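Local coordinates for protein dnab-like replicative helicase (Bacillus phage SPP1, PDB 3BH0) that probably hydrolyses ATP to drive 5'-3' unwinding of duplex DNA, this chain being the C-terminal ATPase domain of the DnaB-family replicative helicase G40P, at residues V183-D188 / L220-I225; K276-V281 / T293-F298; S228-Q233 / S245-S250; A257-F262 / A284-G289; Q191-A196 / S207-D212. One frame throughout, in Å; residues are numbered along the deposited sequence.

How the contacts relate
Contacts 1, 4 and 2 follow one another across the mixed sheet of a RecA-like core: contact 1 joins two parallel strands, contact 4 spans the change from parallel to antiparallel pairing, and contact 2 is the hairpin beyond. The centres of contacts 1 and 4 are about 15 Å apart, those of 4 and 2 about 18 Å, and Val281 CG1 packs on Glu261 CB at 3.7 Å. Contact 5 closes the connection leading into the crossover helix of contact 1. Contact 3, at the parallel strands' ends, meets contact 5 through Ser228 and Gln191, and contact 4 through Leu230 and Phe262. Leu230, Phe262 and Phe298 lie near, without touching, the probable Walker A loop.

Contact 1 of 5, residues V183-D188 / L220-I225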
# COMPACT_ATOMS: atom_id res chain seq x y z
N VAL A 183 -2.25 -7.59 11.26
CA VAL A 183 -3.19 -6.75 10.51
C VAL A 183 -2.44 -5.67 9.73
O VAL A 183 -1.46 -5.10 10.22
CB VAL A 183 -4.23 -6.08 11.46
CG1 VAL A 183 -5.20 -5.16 10.72
CG2 VAL A 183 -5.01 -7.12 12.25
N ILE A 184 -2.91 -5.37 8.51
CA ILE A 184 -2.30 -4.32 7.70
C ILE A 184 -3.38 -3.33 7.31
O ILE A 184 -4.38 -3.70 6.70
CB ILE A 184 -1.61 -4.91 6.45
CG1 ILE A 184 -0.56 -5.94 6.86
CG2 ILE A 184 -0.99 -3.79 5.57
CD1 ILE A 184 -0.78 -7.30 6.26
N VAL A 185 -3.20 -2.07 7.68
CA VAL A 185 -4.21 -1.04 7.40
C VAL A 185 -3.82 -0.24 6.15
O VAL A 185 -2.86 0.53 6.19
CB VAL A 185 -4.44 -0.13 8.63
CG1 VAL A 185 -5.58 0.85 8.41
CG2 VAL A 185 -4.71 -1.01 9.87
N MET A 186 -4.54 -0.45 5.05
CA MET A 186 -4.30 0.29 3.81
C MET A 186 -5.29 1.42 3.68
O MET A 186 -6.50 1.22 3.81
CB MET A 186 -4.44 -0.61 2.58
CG MET A 186 -3.40 -1.69 2.42
SD MET A 186 -3.12 -2.10 0.68
CE MET A 186 -1.91 -0.86 0.24
N ILE A 187 -4.80 2.63 3.41
CA ILE A 187 -5.69 3.76 3.28
C ILE A 187 -5.69 4.34 1.85
O ILE A 187 -4.72 4.99 1.44
CB ILE A 187 -5.42 4.80 4.38
CG1 ILE A 187 -5.40 4.08 5.74
CG2 ILE A 187 -6.47 5.94 4.33
CD1 ILE A 187 -4.78 4.82 6.86
N ASP A 188 -6.77 4.10 1.10
CA ASP A 188 -6.87 4.71 -0.24
C ASP A 188 -7.04 6.19 -0.12
O ASP A 188 -8.12 6.78 -0.13
CB ASP A 188 -7.85 4.11 -1.24
CG ASP A 188 -7.62 4.66 -2.69
OD1 ASP A 188 -6.79 5.60 -2.90
OD2 ASP A 188 -8.28 4.16 -3.63
N LEU A 220 -1.38 0.26 18.28
CA LEU A 220 -2.13 -0.97 17.99
C LEU A 220 -1.26 -2.10 17.44
O LEU A 220 -1.71 -3.23 17.32
CB LEU A 220 -3.33 -0.71 17.06
CG LEU A 220 -4.31 0.39 17.48
CD1 LEU A 220 -5.46 0.50 16.47
CD2 LEU A 220 -4.82 0.14 18.92
N ASP A 221 -0.01 -1.79 17.11
CA ASP A 221 0.94 -2.81 16.64
C ASP A 221 0.55 -3.35 15.25
O ASP A 221 0.54 -4.57 15.01
CB ASP A 221 1.10 -3.95 17.68
CG ASP A 221 2.41 -4.72 17.54
OD1 ASP A 221 3.42 -4.14 17.06
OD2 ASP A 221 2.42 -5.91 17.91
N VAL A 222 0.26 -2.43 14.33
CA VAL A 222 -0.09 -2.80 12.95
C VAL A 222 0.80 -2.13 11.91
O VAL A 222 1.47 -1.13 12.21
CB VAL A 222 -1.59 -2.49 12.62
CG1 VAL A 222 -2.52 -3.40 13.46
CG2 VAL A 222 -1.93 -0.99 12.81
N VAL A 223 0.83 -2.69 10.70
CA VAL A 223 1.38 -1.98 9.55
C VAL A 223 0.33 -1.02 9.00
O VAL A 223 -0.78 -1.43 8.70
CB VAL A 223 1.84 -2.93 8.43
CG1 VAL A 223 2.54 -2.13 7.30
CG2 VAL A 223 2.78 -4.01 8.99
N VAL A 224 0.66 0.26 8.91
CA VAL A 224 -0.19 1.23 8.23
C VAL A 224 0.45 1.57 6.90
O VAL A 224 1.64 1.90 6.85
CB VAL A 224 -0.43 2.49 9.07
CG1 VAL A 224 -1.29 3.49 8.32
CG2 VAL A 224 -1.09 2.10 10.39
N ILE A 225 -0.33 1.43 5.83
CA ILE A 225 0.08 1.78 4.47
C ILE A 225 -0.88 2.85 3.93
O ILE A 225 -2.04 2.57 3.60
CB ILE A 225 0.13 0.56 3.52
CG1 ILE A 225 1.13 -0.50 4.03
CG2 ILE A 225 0.58 1.00 2.15
CD1 ILE A 225 1.09 -1.81 3.28
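In the beta-alpha-beta unit formed by strand 183-188, helix 202-220 and strand 223-228, the two strands lie side by side and parallel, with Val185 at the hub of their pairing. Its N-H bonds to Val223 O at 2.7 Å, almost straight at 169°, and its carbonyl O receives Ile225 N at 2.7 Å. The next bond runs from Ile187 N to Ile225 O at 2.8 Å. At the start of the pairing, the bond from Val223 N to Val183 O is weak and stretched to 3.4 Å, where 220-225 has only just left its helix through a Schellman motif with Asp221 at positive phi. Ile184, Met186, Val223 and Ile225 share one face of the sheet. Ile225 touches two neighbours there: with CG1 anti to the carbonyl carbon (chi1 -59°), its CD1 reaches back alongside Ile184 CG2 at 3.7 Å, while its CG2 branch meets Met186 CE at 3.6 Å. The bend at chi3 of Met186 brings that methyl round to the isoleucine, and helix 81-93 covers the group. On the other face Val185 CG2 meets Val222 CG2 at 4.0 Å, and Ile187 CD1 slants across Val224 CG1, beneath helices 164-176 and 202-220. The beta-branched valines and isoleucines favour extended backbone and pack compactly between sheet and helices. Every touching residue is buried: alternate residues of 183-188 bond to 223-225, those between them to strand 98-103, and the side chains contribute only apolar surface, as befits the central sheet of a P-loop ATPase.

Contact 2 of 5, residues K276-V281 / T293-F298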
# COMPACT_ATOMS: atom_id res chain seq x y z
N LYS A 276 9.77 0.93 -21.58
CA LYS A 276 8.36 0.65 -21.89
C LYS A 276 7.69 -0.35 -20.95
O LYS A 276 8.15 -1.47 -20.80
CB LYS A 276 8.19 0.17 -23.33
CG LYS A 276 6.71 0.14 -23.79
CD LYS A 276 6.47 -0.73 -25.03
CE LYS A 276 5.07 -0.47 -25.62
NZ LYS A 276 4.82 -1.27 -26.86
N ASN A 277 6.59 0.07 -20.34
CA ASN A 277 5.81 -0.76 -19.42
C ASN A 277 6.55 -1.09 -18.12
O ASN A 277 6.30 -2.11 -17.49
CB ASN A 277 5.33 -2.03 -20.13
CG ASN A 277 4.32 -1.76 -21.24
OD1 ASN A 277 4.08 -2.61 -22.09
ND2 ASN A 277 3.72 -0.58 -21.23
N ILE A 278 7.46 -0.20 -17.72
CA ILE A 278 8.16 -0.33 -16.44
C ILE A 278 7.64 0.70 -15.43
O ILE A 278 7.58 1.89 -15.71
CB ILE A 278 9.71 -0.20 -16.59
CG1 ILE A 278 10.29 -1.35 -17.43
CG2 ILE A 278 10.38 -0.10 -15.23
CD1 ILE A 278 10.33 -2.72 -16.75
N VAL A 279 7.23 0.21 -14.26
CA VAL A 279 6.96 1.05 -13.13
C VAL A 279 8.12 0.88 -12.18
O VAL A 279 8.40 -0.23 -11.71
CB VAL A 279 5.63 0.67 -12.44
CG1 VAL A 279 5.52 1.34 -11.06
CG2 VAL A 279 4.46 1.08 -13.30
N GLU A 280 8.82 1.97 -11.88
CA GLU A 280 9.83 1.92 -10.85
C GLU A 280 9.31 2.36 -9.47
O GLU A 280 8.66 3.41 -9.32
CB GLU A 280 11.12 2.62 -11.26
CG GLU A 280 11.03 4.08 -11.60
CD GLU A 280 12.39 4.66 -12.00
OE1 GLU A 280 12.97 4.24 -13.02
OE2 GLU A 280 12.89 5.56 -11.28
N VAL A 281 9.56 1.51 -8.48
CA VAL A 281 9.28 1.80 -7.10
C VAL A 281 10.51 2.46 -6.51
O VAL A 281 11.53 1.80 -6.27
CB VAL A 281 8.89 0.53 -6.34
CG1 VAL A 281 8.56 0.85 -4.90
CG2 VAL A 281 7.70 -0.15 -7.00
N THR A 293 15.94 2.16 -5.95
CA THR A 293 14.84 2.00 -6.88
C THR A 293 14.66 0.53 -7.22
O THR A 293 15.63 -0.18 -7.43
CB THR A 293 15.12 2.79 -8.19
OG1 THR A 293 15.16 4.20 -7.89
CG2 THR A 293 14.06 2.53 -9.24
N VAL A 294 13.41 0.08 -7.27
CA VAL A 294 13.04 -1.27 -7.69
C VAL A 294 12.09 -1.18 -8.89
O VAL A 294 10.99 -0.64 -8.80
CB VAL A 294 12.38 -2.04 -6.51
CG1 VAL A 294 11.64 -3.30 -7.00
CG2 VAL A 294 13.42 -2.38 -5.41
N SER A 295 12.51 -1.71 -10.04
CA SER A 295 11.70 -1.68 -11.24
C SER A 295 10.80 -2.90 -11.31
O SER A 295 11.18 -3.99 -10.90
CB SER A 295 12.59 -1.60 -12.48
OG SER A 295 13.47 -0.49 -12.40
N LEU A 296 9.60 -2.69 -11.83
CA LEU A 296 8.65 -3.78 -12.04
C LEU A 296 8.00 -3.63 -13.41
O LEU A 296 7.82 -2.53 -13.89
CB LEU A 296 7.55 -3.75 -10.98
CG LEU A 296 7.85 -3.87 -9.49
CD1 LEU A 296 6.55 -3.64 -8.73
CD2 LEU A 296 8.41 -5.25 -9.17
N ALA A 297 7.66 -4.77 -14.01
CA ALA A 297 6.91 -4.81 -15.25
C ALA A 297 5.44 -4.65 -14.90
O ALA A 297 4.90 -5.41 -14.11
CB ALA A 297 7.15 -6.13 -16.00
N PHE A 298 4.80 -3.65 -15.49
CA PHE A 298 3.43 -3.34 -15.19
C PHE A 298 2.56 -3.86 -16.31
O PHE A 298 2.75 -3.48 -17.47
CB PHE A 298 3.28 -1.83 -15.03
CG PHE A 298 1.87 -1.37 -14.85
CD1 PHE A 298 1.04 -1.96 -13.90
CD2 PHE A 298 1.38 -0.30 -15.61
CE1 PHE A 298 -0.27 -1.51 -13.72
CE2 PHE A 298 0.07 0.16 -15.43
CZ PHE A 298 -0.75 -0.45 -14.48
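The ring of Phe298 and the side chain of Val279 meet obliquely at the open end of a beta hairpin: Val279 CG2 lies 3.6 Å from Phe298 CB and 3.9 Å from its CG, while the ring of Phe305, from the next strand, meets that of Phe298 with the planes about 35° apart. Phe298 N bonds to Asn277 O at 2.9 Å, which closes the strand pairing at Phe298; Asn277 itself has positive phi, a conformation that asparagine tolerates well. Val279 and Leu296 then form a hydrogen-bonded antiparallel pair, and so do Val281 and Val294, whose bond from Val281 N to Val294 O is 2.6 Å. Ile278 with Ala297 and Glu280 with Ser295 are the non-hydrogen-bonded pairs. All four lie on the other, more mixed face, where the Glu280 chain packs along Thr293 CG2, its CB at 3.6 Å and its OE2 at 3.8 Å. The Glu280 carboxylate also has a long, weak ion pair with Arg241. On the apolar face the side chains of Val281 and Leu296 cross, CG2 to CD1 at 4.1 Å. Helix 81-93 covers that face through Phe84, which touches both residues, while strands 259-265 and 304-307 flank the hairpin in the sheet.

Contact 3 of 5, residues S228-Q233 / S245-S250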
# COMPACT_ATOMS: atom_id res chain seq x y z
N SER A 228 -0.78 8.37 -1.00
CA SER A 228 -0.66 9.81 -0.93
C SER A 228 -0.47 10.40 -2.32
O SER A 228 0.26 9.85 -3.15
CB SER A 228 0.50 10.21 -0.03
OG SER A 228 0.78 11.60 -0.16
N GLN A 229 -1.11 11.53 -2.54
CA GLN A 229 -0.98 12.24 -3.79
C GLN A 229 0.33 13.00 -3.73
O GLN A 229 0.99 12.99 -2.70
CB GLN A 229 -2.19 13.17 -4.00
CG GLN A 229 -2.26 14.42 -3.10
CD GLN A 229 -3.67 15.06 -3.08
OE1 GLN A 229 -4.52 14.76 -3.92
NE2 GLN A 229 -3.92 15.93 -2.12
N LEU A 230 0.71 13.63 -4.84
CA LEU A 230 1.92 14.46 -4.88
C LEU A 230 1.63 15.76 -5.60
O LEU A 230 0.65 15.84 -6.36
CB LEU A 230 3.10 13.74 -5.57
CG LEU A 230 3.81 12.70 -4.73
CD1 LEU A 230 4.65 11.80 -5.59
CD2 LEU A 230 4.65 13.34 -3.66
N SER A 231 2.47 16.76 -5.35
CA SER A 231 2.38 18.08 -5.97
C SER A 231 2.40 18.01 -7.50
O SER A 231 3.16 17.23 -8.09
CB SER A 231 3.55 18.94 -5.47
OG SER A 231 3.48 20.25 -6.00
N ARG A 232 1.58 18.83 -8.16
CA ARG A 232 1.55 18.82 -9.64
C ARG A 232 2.78 19.49 -10.22
O ARG A 232 3.00 19.50 -11.42
CB ARG A 232 0.24 19.39 -10.20
CG ARG A 232 -0.01 20.89 -10.00
CD ARG A 232 -1.42 21.29 -10.53
NE ARG A 232 -1.96 20.31 -11.49
CZ ARG A 232 -2.76 20.59 -12.52
NH1 ARG A 232 -3.13 21.84 -12.78
NH2 ARG A 232 -3.21 19.61 -13.32
N GLN A 233 3.61 20.01 -9.31
CA GLN A 233 4.86 20.66 -9.62
C GLN A 233 5.91 19.66 -10.04
O GLN A 233 6.92 20.02 -10.65
CB GLN A 233 5.34 21.44 -8.41
CG GLN A 233 5.92 22.79 -8.77
CD GLN A 233 6.40 23.58 -7.56
OE1 GLN A 233 6.77 23.01 -6.52
NE2 GLN A 233 6.41 24.91 -7.70
N SER A 245 10.83 16.43 -1.32
CA SER A 245 10.29 17.78 -1.35
C SER A 245 8.91 17.89 -2.03
O SER A 245 8.19 18.87 -1.80
CB SER A 245 11.29 18.75 -2.01
OG SER A 245 11.28 18.61 -3.43
N ASP A 246 8.53 16.90 -2.84
CA ASP A 246 7.22 16.92 -3.51
C ASP A 246 6.02 16.74 -2.57
O ASP A 246 4.87 17.02 -2.94
CB ASP A 246 7.18 15.88 -4.64
CG ASP A 246 8.10 16.24 -5.78
OD1 ASP A 246 8.19 17.45 -6.10
OD2 ASP A 246 8.72 15.33 -6.36
N LEU A 247 6.29 16.28 -1.36
CA LEU A 247 5.24 16.10 -0.36
C LEU A 247 4.87 17.45 0.30
O LEU A 247 4.36 17.46 1.41
CB LEU A 247 5.66 15.05 0.67
CG LEU A 247 5.93 13.61 0.17
CD1 LEU A 247 6.91 12.86 1.08
CD2 LEU A 247 4.64 12.83 -0.01
N ARG A 248 5.07 18.55 -0.43
CA ARG A 248 5.00 19.95 0.09
C ARG A 248 3.90 20.26 1.09
O ARG A 248 4.19 20.61 2.24
CB ARG A 248 4.92 20.96 -1.07
CG ARG A 248 5.29 22.41 -0.67
CD ARG A 248 4.15 23.19 0.02
NE ARG A 248 4.57 24.57 0.31
CZ ARG A 248 3.88 25.45 1.03
NH1 ARG A 248 2.70 25.13 1.57
NH2 ARG A 248 4.37 26.67 1.22
N GLU A 249 2.65 20.13 0.65
CA GLU A 249 1.46 20.63 1.36
C GLU A 249 1.18 19.90 2.69
O GLU A 249 0.21 20.22 3.39
CB GLU A 249 0.22 20.59 0.44
CG GLU A 249 0.38 21.34 -0.91
CD GLU A 249 0.86 20.44 -2.06
OE1 GLU A 249 1.64 19.48 -1.82
OE2 GLU A 249 0.47 20.70 -3.23
N SER A 250 2.07 18.98 3.04
CA SER A 250 1.89 18.07 4.16
C SER A 250 2.91 18.30 5.29
O SER A 250 2.54 18.34 6.47
CB SER A 250 1.96 16.63 3.65
OG SER A 250 1.08 16.43 2.54
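Two irregular parts of one long connection, between strand 223-228 and helix 252-256, fold against each other through Leu230 and the pair Asp246-Leu247. The one apolar pair is Leu230 with Leu247; the rest involves mainly Ser231 and Asp246. Leu230 CD2 does the touching for its side chain, 3.7 Å from both Leu247 CD2 and Asp246 CB, and leucine suits the place because one methyl can serve both neighbours. A single weak backbone bond, Ser231 N to Asp246 O at 3.4 Å, joins the two segments, and the small Ser231 lets the chains come close, its CB also 3.4 Å from that carbonyl oxygen. The connection starts where the parallel strands of the RecA-like core end. Its Gln-Leu-Ser-Arg sequence probably belongs to motif H3 of DnaB helicases, and Leu230 O bonds to Arg76 of the probable Walker A loop. Polar ends are held from nearby. Asp246 OD2 accepts from Met243 N and makes a salt bridge with Arg237, so its carboxylate ties down the intervening loop while its CB packs on Leu230. Ser228 OG, anti to the backbone N at chi1 169°, donates to Gln229 O at 2.9 Å, in the carbonyl plane and on a lone pair, and is also hydrogen-bonded to Gln191 NE2.

Contact 4 of 5, residues A257-F262 / A284-G289; sequences ADIIEF and AKHRDG
Ala257, the first residue after helix 252-256, presents its carbonyl O to Lys285 NZ, modelled at 2.5 Å, a doubtfully short length. Lysine suits this place by its length: CG lies anti to the backbone N (chi1 -170°) and the chain runs out fully extended, so that NZ reaches both this oxygen and Glu254 O at the C-terminal end of the helix. Asp258 follows. Its OD1 forms a salt bridge with Arg287 NE at 2.6 Å, using the anti lone pair, the N-H pointing nearly straight at it in the guanidinium plane, with carboxylate and guanidinium turned 75° to each other; Arg287 NH2 adds a weak bond to the same oxygen. Asp258 O accepts Arg287 N at 3.0 Å, so side chain and backbone grip the same arginine. Ile259 lies alongside His286, its CG1 4.1 Å from His286 CD2, while Gly289 CA sits over the centre of one face of the imidazole. Ile260 O accepts Ala284 N at 2.9 Å, its N makes a longer bond to Lys285 O, and its CD1 packs 3.9 Å from Lys285 CB, against the lysine's aliphatic stem. At Phe262 the ring meets a small partner closely, CE2 to Ala284 CB at 3.4 Å. Thus an antiparallel strand joins the parallel part of the sheet. Asp258 also has salt bridges with Arg68 and Lys214 and accepts from Phe70 N, so its buried negative charge is probably well compensated. Lys285 and Arg287, the latter bonding Gln255 O, bring positive charge to the carbonyl end of helix 252-256 and probably balance its partial negative charge.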
# COMPACT_ATOMS: atom_id res chain seq x y z
N ALA A 257 6.82 8.76 8.44
CA ALA A 257 6.89 7.49 7.73
C ALA A 257 8.25 6.82 7.88
O ALA A 257 9.31 7.46 7.86
CB ALA A 257 6.56 7.69 6.25
N ASP A 258 8.22 5.51 8.06
CA ASP A 258 9.42 4.71 8.08
C ASP A 258 9.83 4.39 6.65
O ASP A 258 11.02 4.37 6.31
CB ASP A 258 9.15 3.44 8.89
CG ASP A 258 8.55 3.76 10.24
OD1 ASP A 258 9.16 4.58 10.98
OD2 ASP A 258 7.44 3.27 10.54
N ILE A 259 8.83 4.15 5.81
CA ILE A 259 9.05 3.82 4.41
C ILE A 259 8.20 4.71 3.51
O ILE A 259 7.01 4.90 3.73
CB ILE A 259 8.79 2.32 4.13
CG1 ILE A 259 9.65 1.46 5.08
CG2 ILE A 259 9.12 2.00 2.67
CD1 ILE A 259 9.36 -0.04 5.08
N ILE A 260 8.84 5.27 2.50
CA ILE A 260 8.16 6.03 1.48
C ILE A 260 8.52 5.47 0.12
O ILE A 260 9.66 5.56 -0.33
CB ILE A 260 8.50 7.54 1.55
CG1 ILE A 260 8.10 8.10 2.92
CG2 ILE A 260 7.84 8.30 0.37
CD1 ILE A 260 8.52 9.57 3.16
N GLU A 261 7.54 4.87 -0.53
CA GLU A 261 7.75 4.39 -1.87
C GLU A 261 7.01 5.24 -2.90
O GLU A 261 5.80 5.37 -2.86
CB GLU A 261 7.45 2.89 -1.98
CG GLU A 261 6.37 2.39 -1.08
CD GLU A 261 6.43 0.89 -0.84
OE1 GLU A 261 7.24 0.48 -0.01
OE2 GLU A 261 5.64 0.14 -1.43
N PHE A 262 7.79 5.89 -3.76
CA PHE A 262 7.26 6.61 -4.91
C PHE A 262 7.13 5.67 -6.09
O PHE A 262 7.91 4.73 -6.25
CB PHE A 262 8.20 7.76 -5.31
CG PHE A 262 8.29 8.87 -4.30
CD1 PHE A 262 7.16 9.39 -3.69
CD2 PHE A 262 9.52 9.45 -4.02
CE1 PHE A 262 7.26 10.45 -2.78
CE2 PHE A 262 9.63 10.52 -3.12
CZ PHE A 262 8.50 11.01 -2.49
N ALA A 284 12.28 6.31 -1.29
CA ALA A 284 12.90 7.62 -1.06
C ALA A 284 13.29 7.80 0.41
O ALA A 284 14.12 8.64 0.74
CB ALA A 284 11.98 8.72 -1.51
N LYS A 285 12.68 7.01 1.28
CA LYS A 285 13.00 7.00 2.69
C LYS A 285 12.89 5.59 3.22
O LYS A 285 11.94 4.85 2.91
CB LYS A 285 12.09 7.93 3.49
CG LYS A 285 12.58 8.10 4.90
CD LYS A 285 11.59 8.80 5.80
CE LYS A 285 12.15 8.88 7.24
NZ LYS A 285 11.09 9.23 8.18
N HIS A 286 13.89 5.22 4.01
CA HIS A 286 13.93 3.92 4.65
C HIS A 286 14.66 4.04 5.98
O HIS A 286 15.90 4.19 6.03
CB HIS A 286 14.58 2.89 3.73
CG HIS A 286 14.32 1.48 4.16
ND1 HIS A 286 14.64 0.39 3.37
CD2 HIS A 286 13.76 0.98 5.28
CE1 HIS A 286 14.30 -0.71 4.00
NE2 HIS A 286 13.76 -0.38 5.16
N ARG A 287 13.89 3.99 7.07
CA ARG A 287 14.40 4.26 8.42
C ARG A 287 15.42 3.22 8.89
O ARG A 287 16.46 3.57 9.46
CB ARG A 287 13.25 4.35 9.42
CG ARG A 287 13.66 4.98 10.75
CD ARG A 287 12.57 4.98 11.79
NE ARG A 287 11.40 5.81 11.46
CZ ARG A 287 11.38 7.14 11.35
NH1 ARG A 287 12.50 7.86 11.51
NH2 ARG A 287 10.25 7.76 11.07
N ASP A 288 15.12 1.96 8.63
CA ASP A 288 15.90 0.83 9.12
C ASP A 288 16.47 0.03 7.94
O ASP A 288 16.36 -1.19 7.92
CB ASP A 288 15.00 -0.06 9.99
CG ASP A 288 15.78 -0.90 11.01
OD1 ASP A 288 16.73 -0.37 11.65
OD2 ASP A 288 15.42 -2.10 11.18
N GLY A 289 17.08 0.71 6.97
CA GLY A 289 17.60 0.02 5.81
C GLY A 289 17.91 0.91 4.62
O GLY A 289 17.86 2.13 4.73

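Contact 5 of 5, residues Q191-A196 / S207-D212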
# COMPACT_ATOMS: atom_id res chain seq x y z
N GLN A 191 -5.05 12.09 2.00
CA GLN A 191 -5.46 13.49 1.97
C GLN A 191 -6.96 13.64 1.85
O GLN A 191 -7.47 14.77 1.77
CB GLN A 191 -4.75 14.25 0.85
CG GLN A 191 -3.26 14.50 1.09
CD GLN A 191 -2.36 13.32 0.66
OE1 GLN A 191 -2.83 12.32 0.11
NE2 GLN A 191 -1.06 13.47 0.91
N LEU A 192 -7.65 12.51 1.83
CA LEU A 192 -9.10 12.42 1.84
C LEU A 192 -9.64 12.19 3.26
O LEU A 192 -10.85 12.32 3.51
CB LEU A 192 -9.55 11.26 0.93
CG LEU A 192 -10.35 11.55 -0.35
CD1 LEU A 192 -9.75 12.71 -1.13
CD2 LEU A 192 -10.50 10.32 -1.24
N LEU A 193 -8.76 11.84 4.19
CA LEU A 193 -9.16 11.53 5.57
C LEU A 193 -9.75 12.75 6.27
O LEU A 193 -9.33 13.87 6.03
CB LEU A 193 -7.99 10.96 6.38
CG LEU A 193 -7.55 9.53 6.07
CD1 LEU A 193 -6.20 9.21 6.71
CD2 LEU A 193 -8.59 8.51 6.49
N GLU A 194 -10.75 12.53 7.12
CA GLU A 194 -11.33 13.62 7.91
C GLU A 194 -10.32 14.08 8.95
O GLU A 194 -9.91 13.29 9.78
CB GLU A 194 -12.61 13.16 8.60
CG GLU A 194 -13.70 12.77 7.65
CD GLU A 194 -15.05 12.61 8.35
OE1 GLU A 194 -15.08 12.26 9.56
OE2 GLU A 194 -16.08 12.84 7.67
N PRO A 195 -9.90 15.35 8.90
CA PRO A 195 -8.97 15.83 9.92
C PRO A 195 -9.64 16.03 11.28
O PRO A 195 -10.85 16.27 11.34
CB PRO A 195 -8.48 17.16 9.35
CG PRO A 195 -9.59 17.64 8.49
CD PRO A 195 -10.21 16.40 7.91
N ALA A 196 -8.87 15.92 12.37
CA ALA A 196 -9.44 15.96 13.73
C ALA A 196 -10.02 17.33 14.04
O ALA A 196 -11.08 17.43 14.63
CB ALA A 196 -8.42 15.54 14.77
N SER A 207 -0.61 17.19 8.96
CA SER A 207 0.36 16.89 10.01
C SER A 207 -0.25 16.00 11.09
O SER A 207 0.32 14.96 11.44
CB SER A 207 0.89 18.19 10.62
OG SER A 207 1.79 18.83 9.72
N GLN A 208 -1.43 16.41 11.60
CA GLN A 208 -2.17 15.63 12.61
C GLN A 208 -2.53 14.25 12.09
O GLN A 208 -2.24 13.25 12.75
CB GLN A 208 -3.44 16.35 13.07
CG GLN A 208 -4.48 15.41 13.73
CD GLN A 208 -5.48 14.82 12.72
OE1 GLN A 208 -6.00 15.53 11.87
NE2 GLN A 208 -5.74 13.52 12.83
N ILE A 209 -3.13 14.18 10.91
CA ILE A 209 -3.43 12.87 10.30
C ILE A 209 -2.19 11.98 10.27
O ILE A 209 -2.26 10.80 10.61
CB ILE A 209 -4.03 13.00 8.89
CG1 ILE A 209 -5.41 13.66 8.94
CG2 ILE A 209 -4.11 11.60 8.23
CD1 ILE A 209 -5.92 14.17 7.59
N SER A 210 -1.05 12.55 9.89
CA SER A 210 0.21 11.80 9.79
C SER A 210 0.72 11.27 11.15
O SER A 210 1.01 10.08 11.28
CB SER A 210 1.28 12.66 9.08
OG SER A 210 2.61 12.22 9.37
N ARG A 211 0.81 12.15 12.14
CA ARG A 211 1.22 11.76 13.50
C ARG A 211 0.34 10.65 14.04
O ARG A 211 0.85 9.64 14.56
CB ARG A 211 1.18 12.95 14.47
CG ARG A 211 2.33 13.91 14.31
CD ARG A 211 2.32 14.96 15.41
NE ARG A 211 1.09 15.74 15.43
CZ ARG A 211 0.94 16.89 14.79
NH1 ARG A 211 1.95 17.37 14.09
NH2 ARG A 211 -0.22 17.56 14.85
N ASP A 212 -0.97 10.82 13.89
CA ASP A 212 -1.96 9.88 14.42
C ASP A 212 -1.88 8.51 13.73
O ASP A 212 -2.05 7.45 14.39
CB ASP A 212 -3.38 10.48 14.36
CG ASP A 212 -3.55 11.70 15.30
OD1 ASP A 212 -2.58 12.03 16.03
OD2 ASP A 212 -4.63 12.34 15.32
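Gln208 and Ala196 make the polar link here: Ala196 N donates to Gln208 OE1 at 2.9 Å in a nearly straight bond (174°), although the donor stands above the carbonyl plane of the amide, off its lone pairs. Ala196 CB also rests 3.7 Å from Gln208 CD. Beside this bond lies an apolar patch. Ile209 CG2 meets Leu193 CD1 at 3.5 Å as the two side chains cross, while Ile209 CD1 extends past Leu193 CB at 4.0 Å to Pro195 CB at 4.3 Å. Proline helps to keep the chain extended as it passes the helix. What aims the amide is a bend at chi2 (-90°), which turns it along its own helix, toward the C-terminal end, so that Gln208 NE2 donates to Asp212 OD2, one turn on, at 3.0 Å; that second bond fixes the amide's rotation and turns OE1 outward to the loop. Further out, Val164 of helix 164-176 touches both Ile209 and Asp212, and Ile167 and Leu104 touch Leu193. The contact thus fastens the loop after strand 183-188 to helix 202-220, the crossover helix that the loop leads into. A glutamine amide suits the role because it can accept from the loop and donate to the helix at once, and Asp212 acts as the second-shell residue that positions it.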